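Local coordinates for protein intermedilysin (Streptococcus intermedius, PDB 5IMW) that probably lyses host cells as a secreted cholesterol-dependent cytolysin, binding cholesterol-containing membranes and assembling into an oligomeric pore that inserts into them, at residues V425-A430 / R439-K444. Numbering follows the deposited sequence.
Sequences VKVLGA and RLIYSK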
loop_
_atom_site.group_PDB
_atom_site.type_symbol
_atom_site.label_atom_id
_atom_site.label_comp_id
_atom_site.label_asym_id
_atom_site.label_seq_id
_atom_site.Cartn_x
_atom_site.Cartn_y
_atom_site.Cartn_z
ATOM N N VAL A 425 11.716 37.543 9.137
ATOM C CA VAL A 425 11.889 38.794 8.409
ATOM C C VAL A 425 11.092 39.875 9.121
ATOM O O VAL A 425 9.855 39.873 9.073
ATOM C CB VAL A 425 11.442 38.676 6.946
ATOM C CG1 VAL A 425 11.615 40.006 6.228
ATOM C CG2 VAL A 425 12.225 37.583 6.236
ATOM N N LYS A 426 11.791 40.801 9.768
ATOM C CA LYS A 426 11.193 42.040 10.238
ATOM C C LYS A 426 11.611 43.151 9.287
ATOM O O LYS A 426 12.755 43.184 8.825
ATOM C CB LYS A 426 11.641 42.382 11.661
ATOM C CG LYS A 426 10.602 43.130 12.489
ATOM C CD LYS A 426 11.256 44.060 13.515
ATOM C CE LYS A 426 11.847 43.297 14.693
ATOM N NZ LYS A 426 13.319 43.487 14.820
ATOM N N VAL A 427 10.686 44.061 8.999
ATOM C CA VAL A 427 10.952 45.152 8.064
ATOM C C VAL A 427 10.070 46.331 8.446
ATOM O O VAL A 427 8.852 46.185 8.588
ATOM C CB VAL A 427 10.713 44.720 6.600
ATOM C CG1 VAL A 427 9.304 44.230 6.401
ATOM C CG2 VAL A 427 11.046 45.849 5.626
ATOM N N LEU A 428 10.687 47.496 8.629
ATOM C CA LEU A 428 9.962 48.683 9.054
ATOM C C LEU A 428 10.527 49.902 8.340
ATOM O O LEU A 428 11.681 49.918 7.905
ATOM C CB LEU A 428 10.032 48.883 10.576
ATOM C CG LEU A 428 10.517 47.715 11.438
ATOM C CD1 LEU A 428 12.033 47.645 11.447
ATOM C CD2 LEU A 428 9.977 47.833 12.858
ATOM N N GLY A 429 9.687 50.929 8.221
ATOM C CA GLY A 429 10.084 52.170 7.586
ATOM C C GLY A 429 9.879 53.382 8.470
ATOM O O GLY A 429 10.149 53.333 9.675
ATOM N N ALA A 430 9.410 54.480 7.882
ATOM C CA ALA A 430 9.161 55.708 8.625
ATOM C C ALA A 430 7.950 56.407 8.028
ATOM O O ALA A 430 7.800 56.469 6.805
ATOM C CB ALA A 430 10.379 56.639 8.599
ATOM N N ARG A 439 7.902 52.024 11.677
ATOM C CA ARG A 439 6.588 51.471 11.371
ATOM C C ARG A 439 6.726 50.222 10.507
ATOM O O ARG A 439 7.518 50.196 9.562
ATOM C CB ARG A 439 5.720 52.515 10.662
ATOM C CG ARG A 439 4.313 52.040 10.356
ATOM C CD ARG A 439 3.364 53.207 10.154
ATOM N NE ARG A 439 2.050 52.936 10.729
ATOM C CZ ARG A 439 1.215 53.871 11.175
ATOM N NH1 ARG A 439 1.550 55.154 11.130
ATOM N NH2 ARG A 439 0.041 53.519 11.681
ATOM N N LEU A 440 5.923 49.204 10.825
ATOM C CA LEU A 440 5.997 47.904 10.168
ATOM C C LEU A 440 5.315 47.953 8.803
ATOM O O LEU A 440 4.311 48.651 8.625
ATOM C CB LEU A 440 5.330 46.848 11.054
ATOM C CG LEU A 440 6.063 45.530 11.311
ATOM C CD1 LEU A 440 6.230 44.774 10.024
ATOM C CD2 LEU A 440 7.412 45.766 11.983
ATOM N N ILE A 441 5.843 47.197 7.836
ATOM C CA ILE A 441 5.214 47.149 6.517
ATOM C C ILE A 441 5.042 45.698 6.095
ATOM O O ILE A 441 4.324 45.402 5.134
ATOM C CB ILE A 441 6.008 47.920 5.445
ATOM C CG1 ILE A 441 7.099 48.810 6.041
ATOM C CG2 ILE A 441 5.071 48.784 4.606
ATOM C CD1 ILE A 441 8.446 48.146 6.086
ATOM N N TYR A 442 5.674 44.783 6.826
ATOM C CA TYR A 442 5.606 43.366 6.500
ATOM C C TYR A 442 6.316 42.583 7.584
ATOM O O TYR A 442 7.287 43.052 8.187
ATOM C CB TYR A 442 6.216 43.060 5.125
ATOM C CG TYR A 442 6.223 41.596 4.719
ATOM C CD1 TYR A 442 7.244 40.744 5.126
ATOM C CD2 TYR A 442 5.234 41.077 3.892
ATOM C CE1 TYR A 442 7.264 39.412 4.741
ATOM C CE2 TYR A 442 5.246 39.747 3.500
ATOM C CZ TYR A 442 6.263 38.919 3.928
ATOM O OH TYR A 442 6.277 37.598 3.536
ATOM N N SER A 443 5.805 41.384 7.818
ATOM C CA SER A 443 6.371 40.479 8.804
ATOM C C SER A 443 5.985 39.047 8.472
ATOM O O SER A 443 4.809 38.764 8.223
ATOM C CB SER A 443 5.883 40.828 10.207
ATOM O OG SER A 443 6.480 39.955 11.144
ATOM N N LYS A 444 6.977 38.156 8.490
ATOM C CA LYS A 444 6.768 36.726 8.289
ATOM C C LYS A 444 7.773 35.947 9.130
ATOM O O LYS A 444 8.794 36.484 9.567
ATOM C CB LYS A 444 6.910 36.333 6.815
ATOM C CG LYS A 444 5.820 35.390 6.334
ATOM C CD LYS A 444 4.565 36.157 5.955
ATOM C CE LYS A 444 3.314 35.314 6.141
ATOM N NZ LYS A 444 2.102 35.963 5.564
#
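Gly429 N donates to Arg439 O at 2.7 Å, in the plane of that carbonyl, and Arg439 N returns a bent bond to Gly429 O, arriving well above the carbonyl plane. At the other end of this antiparallel pairing, Val425 N bonds Lys444 O (3.1 Å) almost straight at hydrogen, 170°, while the reciprocal bond from Lys444 N to Val425 O is weak. Between these two hydrogen-bonded pairs the chain of 439-444 turns a corner at Ile441. Leu428 pairs with Leu440, and Val427 O takes the N-H of Ile441 (3.3 Å), continuing the register of Gly429 with Arg439; Val425 with Lys444 is offset from it by one residue on 439-444. Ile441 swings its CD1 across Val427, at 3.5 Å from Val427 CG2, the branch lying anti to the backbone N. The other branch, Val427 CG1, sits at the edge of the Tyr442 ring and packs on Tyr442 CB. On the face shared by Lys426 and Leu428, the CD2 methyls of Leu428 and Leu440 meet at 3.4 Å. Residues 420-429 and 439-444 form a beta hairpin in the C-terminal beta-sandwich domain, with 439-444 outermost in its sheet; strand 375-386 flanks 420-429 across from it, where Tyr380 OH hydrogen-bonds Lys426 NZ.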